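Local atomic coordinates of acyl-coenzyme A thioesterase THEM4 (Rhodococcus sp., PDB entry 2OV9), a protein that probably hydrolyses medium- and long-chain fatty acyl-coenzyme A thioesters to free fatty acids and coenzyme A. Residues 104-118 against 137-149. Residues are numbered along the deposited sequence; the frame is centred on the assembly and turned at random.
Sequences LEGLSDGSVRGTVTL and LLDHVLGVANAWG
At the C-terminal end of the hotdog helix, Trp148 lays its indole against the hairpin of strands 105-106 and 112-117. With chi1 at 177° CG stands anti to the helix backbone N, which brings the ring to the hairpin; Gly106 CA, at the end of strand 105-106 just before the turn, sits over one face, 3.5 Å from the centroid of the five-membered ring of Trp148, in a CH-pi contact. Trp148 NE1 donates to Leu107 O (2.8 Å, 152° at the hydrogen), which lies nearly in the ring plane; Gly110 N, closing the type I turn, reaches the same oxygen from the opposite face of its carbonyl plane. A water links Gly110 O to Ala145 O, joining turn and helix backbone.

In the hotdog fold the antiparallel sheet wraps around this helix; strand 112-117 and helix 137-148 run obliquely antiparallel, 140° between their N-to-C directions. Val112 divides its branches: CG2 packs on Trp148 CB (3.6 Å) and the backbone of Ala145, while CG1 touches Val144 CG1 (3.8 Å). Leu104 CD1 comes in obliquely on Val144 CG2 (3.7 Å). Farther along, Leu118 CD1 and Leu137 CD1 meet tip to tip at 3.8 Å.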
loop_
_atom_site.group_PDB
_atom_site.type_symbol
_atom_site.label_atom_id
_atom_site.label_comp_id
_atom_site.label_asym_id
_atom_site.label_seq_id
_atom_site.Cartn_x
_atom_site.Cartn_y
_atom_site.Cartn_z
ATOM N N LEU B 104 -10.835 10.450 -7.126
ATOM C CA LEU B 104 -11.189 11.515 -6.181
ATOM C C LEU B 104 -11.736 12.753 -6.874
ATOM O O LEU B 104 -11.261 13.138 -7.960
ATOM C CB LEU B 104 -9.982 11.916 -5.322
ATOM C CG LEU B 104 -9.341 10.816 -4.494
ATOM C CD1 LEU B 104 -7.919 11.272 -4.046
ATOM C CD2 LEU B 104 -10.249 10.448 -3.322
ATOM N N GLU B 105 -12.729 13.375 -6.234
ATOM C CA GLU B 105 -13.220 14.656 -6.713
ATOM C C GLU B 105 -13.064 15.740 -5.666
ATOM O O GLU B 105 -13.034 15.458 -4.473
ATOM C CB GLU B 105 -14.657 14.560 -7.215
ATOM C CG GLU B 105 -15.644 14.166 -6.181
ATOM C CD GLU B 105 -17.009 13.824 -6.787
ATOM O OE1 GLU B 105 -17.268 14.136 -7.979
ATOM O OE2 GLU B 105 -17.827 13.223 -6.065
ATOM N N GLY B 106 -12.910 16.977 -6.129
ATOM C CA GLY B 106 -12.895 18.120 -5.222
ATOM C C GLY B 106 -14.288 18.714 -5.102
ATOM O O GLY B 106 -15.010 18.841 -6.104
ATOM N N LEU B 107 -14.667 19.074 -3.876
ATOM C CA LEU B 107 -15.974 19.667 -3.629
ATOM C C LEU B 107 -15.850 21.157 -3.253
ATOM O O LEU B 107 -14.760 21.630 -2.883
ATOM C CB LEU B 107 -16.734 18.879 -2.554
ATOM C CG LEU B 107 -16.796 17.354 -2.640
ATOM C CD1 LEU B 107 -17.572 16.811 -1.418
ATOM C CD2 LEU B 107 -17.460 16.890 -3.962
ATOM N N SER B 108 -16.970 21.879 -3.349
ATOM C CA SER B 108 -17.000 23.348 -3.186
ATOM C C SER B 108 -16.509 23.833 -1.824
ATOM O O SER B 108 -15.951 24.924 -1.713
ATOM C CB SER B 108 -18.412 23.905 -3.461
ATOM O OG SER B 108 -19.407 23.122 -2.794
ATOM N N ASP B 109 -16.695 23.014 -0.797
ATOM C CA ASP B 109 -16.347 23.406 0.567
ATOM C C ASP B 109 -14.866 23.196 0.919
ATOM O O ASP B 109 -14.446 23.464 2.047
ATOM C CB ASP B 109 -17.243 22.665 1.561
ATOM C CG ASP B 109 -16.997 21.156 1.582
ATOM O OD1 ASP B 109 -16.148 20.621 0.831
ATOM O OD2 ASP B 109 -17.660 20.483 2.383
ATOM N N GLY B 110 -14.084 22.719 -0.044
ATOM C CA GLY B 110 -12.660 22.442 0.172
ATOM C C GLY B 110 -12.369 20.968 0.396
ATOM O O GLY B 110 -11.219 20.542 0.345
ATOM N N SER B 111 -13.397 20.170 0.670
ATOM C CA SER B 111 -13.144 18.748 0.881
ATOM C C SER B 111 -12.876 18.049 -0.464
ATOM O O SER B 111 -13.215 18.576 -1.546
ATOM C CB SER B 111 -14.276 18.078 1.675
ATOM O OG SER B 111 -15.505 18.066 0.970
ATOM N N VAL B 112 -12.255 16.881 -0.370
ATOM C CA VAL B 112 -11.984 15.975 -1.476
ATOM C C VAL B 112 -12.683 14.671 -1.085
ATOM O O VAL B 112 -12.712 14.316 0.096
ATOM C CB VAL B 112 -10.438 15.811 -1.610
ATOM C CG1 VAL B 112 -10.020 14.486 -2.195
ATOM C CG2 VAL B 112 -9.845 17.006 -2.393
ATOM N N ARG B 113 -13.263 13.972 -2.053
ATOM C CA ARG B 113 -14.050 12.770 -1.766
ATOM C C ARG B 113 -13.923 11.720 -2.867
ATOM O O ARG B 113 -13.868 12.055 -4.054
ATOM C CB ARG B 113 -15.538 13.145 -1.630
ATOM C CG ARG B 113 -16.465 11.973 -1.312
ATOM C CD ARG B 113 -17.925 12.439 -1.287
ATOM N NE ARG B 113 -18.882 11.338 -1.469
ATOM C CZ ARG B 113 -19.628 10.847 -0.491
ATOM N NH1 ARG B 113 -19.507 11.357 0.732
ATOM N NH2 ARG B 113 -20.496 9.864 -0.721
ATOM N N GLY B 114 -13.920 10.450 -2.473
ATOM C CA GLY B 114 -14.070 9.363 -3.434
ATOM C C GLY B 114 -14.608 8.139 -2.718
ATOM O O GLY B 114 -14.654 8.105 -1.483
ATOM N N THR B 115 -15.027 7.152 -3.499
ATOM C CA THR B 115 -15.528 5.892 -2.971
ATOM C C THR B 115 -14.762 4.776 -3.649
ATOM O O THR B 115 -14.572 4.799 -4.870
ATOM C CB THR B 115 -17.018 5.757 -3.289
ATOM O OG1 THR B 115 -17.708 6.850 -2.667
ATOM C CG2 THR B 115 -17.585 4.472 -2.739
ATOM N N VAL B 116 -14.340 3.795 -2.856
ATOM C CA VAL B 116 -13.568 2.668 -3.369
ATOM C C VAL B 116 -14.063 1.381 -2.719
ATOM O O VAL B 116 -14.325 1.352 -1.528
ATOM C CB VAL B 116 -12.051 2.869 -3.065
ATOM C CG1 VAL B 116 -11.774 2.814 -1.553
ATOM C CG2 VAL B 116 -11.185 1.829 -3.824
ATOM N N THR B 117 -14.185 0.327 -3.512
ATOM C CA THR B 117 -14.525 -0.982 -3.000
ATOM C C THR B 117 -13.223 -1.791 -3.052
ATOM O O THR B 117 -12.673 -2.001 -4.129
ATOM C CB THR B 117 -15.607 -1.622 -3.868
ATOM O OG1 THR B 117 -16.809 -0.864 -3.716
ATOM C CG2 THR B 117 -15.864 -3.048 -3.423
ATOM N N LEU B 118 -12.712 -2.211 -1.895
ATOM C CA LEU B 118 -11.402 -2.868 -1.855
ATOM C C LEU B 118 -11.466 -4.382 -1.851
ATOM O O LEU B 118 -12.418 -4.977 -1.363
ATOM C CB LEU B 118 -10.563 -2.357 -0.671
ATOM C CG LEU B 118 -10.133 -0.899 -0.680
ATOM C CD1 LEU B 118 -9.619 -0.473 0.703
ATOM C CD2 LEU B 118 -9.048 -0.628 -1.742
ATOM N N LEU B 137 -4.140 5.019 2.201
ATOM C CA LEU B 137 -5.179 5.722 1.433
ATOM C C LEU B 137 -5.414 7.103 2.023
ATOM O O LEU B 137 -5.456 8.097 1.287
ATOM C CB LEU B 137 -6.519 4.943 1.408
ATOM C CG LEU B 137 -6.525 3.511 0.857
ATOM C CD1 LEU B 137 -7.956 2.976 0.639
ATOM C CD2 LEU B 137 -5.737 3.451 -0.405
ATOM N N LEU B 138 -5.543 7.164 3.346
ATOM C CA LEU B 138 -5.846 8.444 4.044
ATOM C C LEU B 138 -4.686 9.437 3.893
ATOM O O LEU B 138 -4.901 10.620 3.646
ATOM C CB LEU B 138 -6.205 8.224 5.530
ATOM C CG LEU B 138 -7.661 7.743 5.737
ATOM C CD1 LEU B 138 -7.880 7.281 7.153
ATOM C CD2 LEU B 138 -8.640 8.845 5.416
ATOM N N ASP B 139 -3.457 8.954 4.031
ATOM C CA ASP B 139 -2.309 9.815 3.801
ATOM C C ASP B 139 -2.428 10.518 2.432
ATOM O O ASP B 139 -2.365 11.760 2.336
ATOM C CB ASP B 139 -1.015 8.999 3.881
ATOM C CG ASP B 139 0.213 9.835 3.605
ATOM O OD1 ASP B 139 0.660 10.548 4.511
ATOM O OD2 ASP B 139 0.730 9.801 2.480
ATOM N N HIS B 140 -2.596 9.723 1.376
ATOM C CA HIS B 140 -2.744 10.268 0.037
ATOM C C HIS B 140 -3.904 11.241 -0.133
ATOM O O HIS B 140 -3.747 12.300 -0.738
ATOM C CB HIS B 140 -2.906 9.170 -1.016
ATOM C CG HIS B 140 -2.669 9.679 -2.399
ATOM N ND1 HIS B 140 -1.400 9.917 -2.883
ATOM C CD2 HIS B 140 -3.527 10.101 -3.356
ATOM C CE1 HIS B 140 -1.484 10.425 -4.101
ATOM N NE2 HIS B 140 -2.764 10.530 -4.420
ATOM N N VAL B 141 -5.083 10.864 0.354
ATOM C CA VAL B 141 -6.220 11.778 0.328
ATOM C C VAL B 141 -5.924 13.139 0.956
ATOM O O VAL B 141 -6.372 14.166 0.427
ATOM C CB VAL B 141 -7.474 11.146 0.984
ATOM C CG1 VAL B 141 -8.629 12.125 0.955
ATOM C CG2 VAL B 141 -7.853 9.914 0.189
ATOM N N LEU B 142 -5.201 13.151 2.088
ATOM C CA LEU B 142 -4.807 14.426 2.722
ATOM C C LEU B 142 -3.925 15.251 1.785
ATOM O O LEU B 142 -4.074 16.471 1.706
ATOM C CB LEU B 142 -4.061 14.214 4.066
ATOM C CG LEU B 142 -4.818 13.482 5.188
ATOM C CD1 LEU B 142 -4.010 13.542 6.471
ATOM C CD2 LEU B 142 -6.189 14.100 5.379
ATOM N N GLY B 143 -3.012 14.585 1.081
ATOM C CA GLY B 143 -2.198 15.258 0.049
ATOM C C GLY B 143 -3.030 15.900 -1.045
ATOM O O GLY B 143 -2.767 17.017 -1.484
ATOM N N VAL B 144 -4.045 15.181 -1.497
ATOM C CA VAL B 144 -4.918 15.683 -2.531
ATOM C C VAL B 144 -5.772 16.818 -1.985
ATOM O O VAL B 144 -5.994 17.811 -2.682
ATOM C CB VAL B 144 -5.818 14.558 -3.091
ATOM C CG1 VAL B 144 -6.795 15.105 -4.117
ATOM C CG2 VAL B 144 -4.966 13.452 -3.714
ATOM N N ALA B 145 -6.273 16.670 -0.753
ATOM C CA ALA B 145 -7.052 17.742 -0.114
ATOM C C ALA B 145 -6.221 18.998 0.009
ATOM O O ALA B 145 -6.708 20.103 -0.211
ATOM C CB ALA B 145 -7.583 17.315 1.239
ATOM N N ASN B 146 -4.949 18.852 0.343
ATOM C CA ASN B 146 -4.087 20.017 0.350
ATOM C C ASN B 146 -3.924 20.668 -1.024
ATOM O O ASN B 146 -3.941 21.894 -1.121
ATOM C CB ASN B 146 -2.712 19.681 0.944
ATOM C CG ASN B 146 -2.766 19.401 2.443
ATOM O OD1 ASN B 146 -3.694 19.810 3.122
ATOM N ND2 ASN B 146 -1.731 18.750 2.967
ATOM N N ALA B 147 -3.733 19.870 -2.078
ATOM C CA ALA B 147 -3.642 20.431 -3.440
ATOM C C ALA B 147 -4.911 21.213 -3.779
ATOM O O ALA B 147 -4.849 22.336 -4.268
ATOM C CB ALA B 147 -3.422 19.330 -4.474
ATOM N N TRP B 148 -6.057 20.602 -3.507
ATOM C CA TRP B 148 -7.362 21.163 -3.826
ATOM C C TRP B 148 -7.646 22.422 -3.018
ATOM O O TRP B 148 -8.405 23.319 -3.450
ATOM C CB TRP B 148 -8.437 20.094 -3.608
ATOM C CG TRP B 148 -9.866 20.527 -3.823
ATOM C CD1 TRP B 148 -10.859 20.583 -2.869
ATOM C CD2 TRP B 148 -10.491 20.911 -5.069
ATOM N NE1 TRP B 148 -12.053 20.984 -3.445
ATOM C CE2 TRP B 148 -11.855 21.200 -4.786
ATOM C CE3 TRP B 148 -10.029 21.065 -6.386
ATOM C CZ2 TRP B 148 -12.754 21.612 -5.773
ATOM C CZ3 TRP B 148 -10.932 21.480 -7.374
ATOM C CH2 TRP B 148 -12.279 21.751 -7.058
ATOM N N GLY B 149 -7.025 22.506 -1.850
ATOM C CA GLY B 149 -7.108 23.706 -1.023
ATOM C C GLY B 149 -6.051 24.738 -1.403
ATOM O O GLY B 149 -5.915 25.743 -0.734
HETATM O O HOH W 1 -8.826 21.104 1.355
#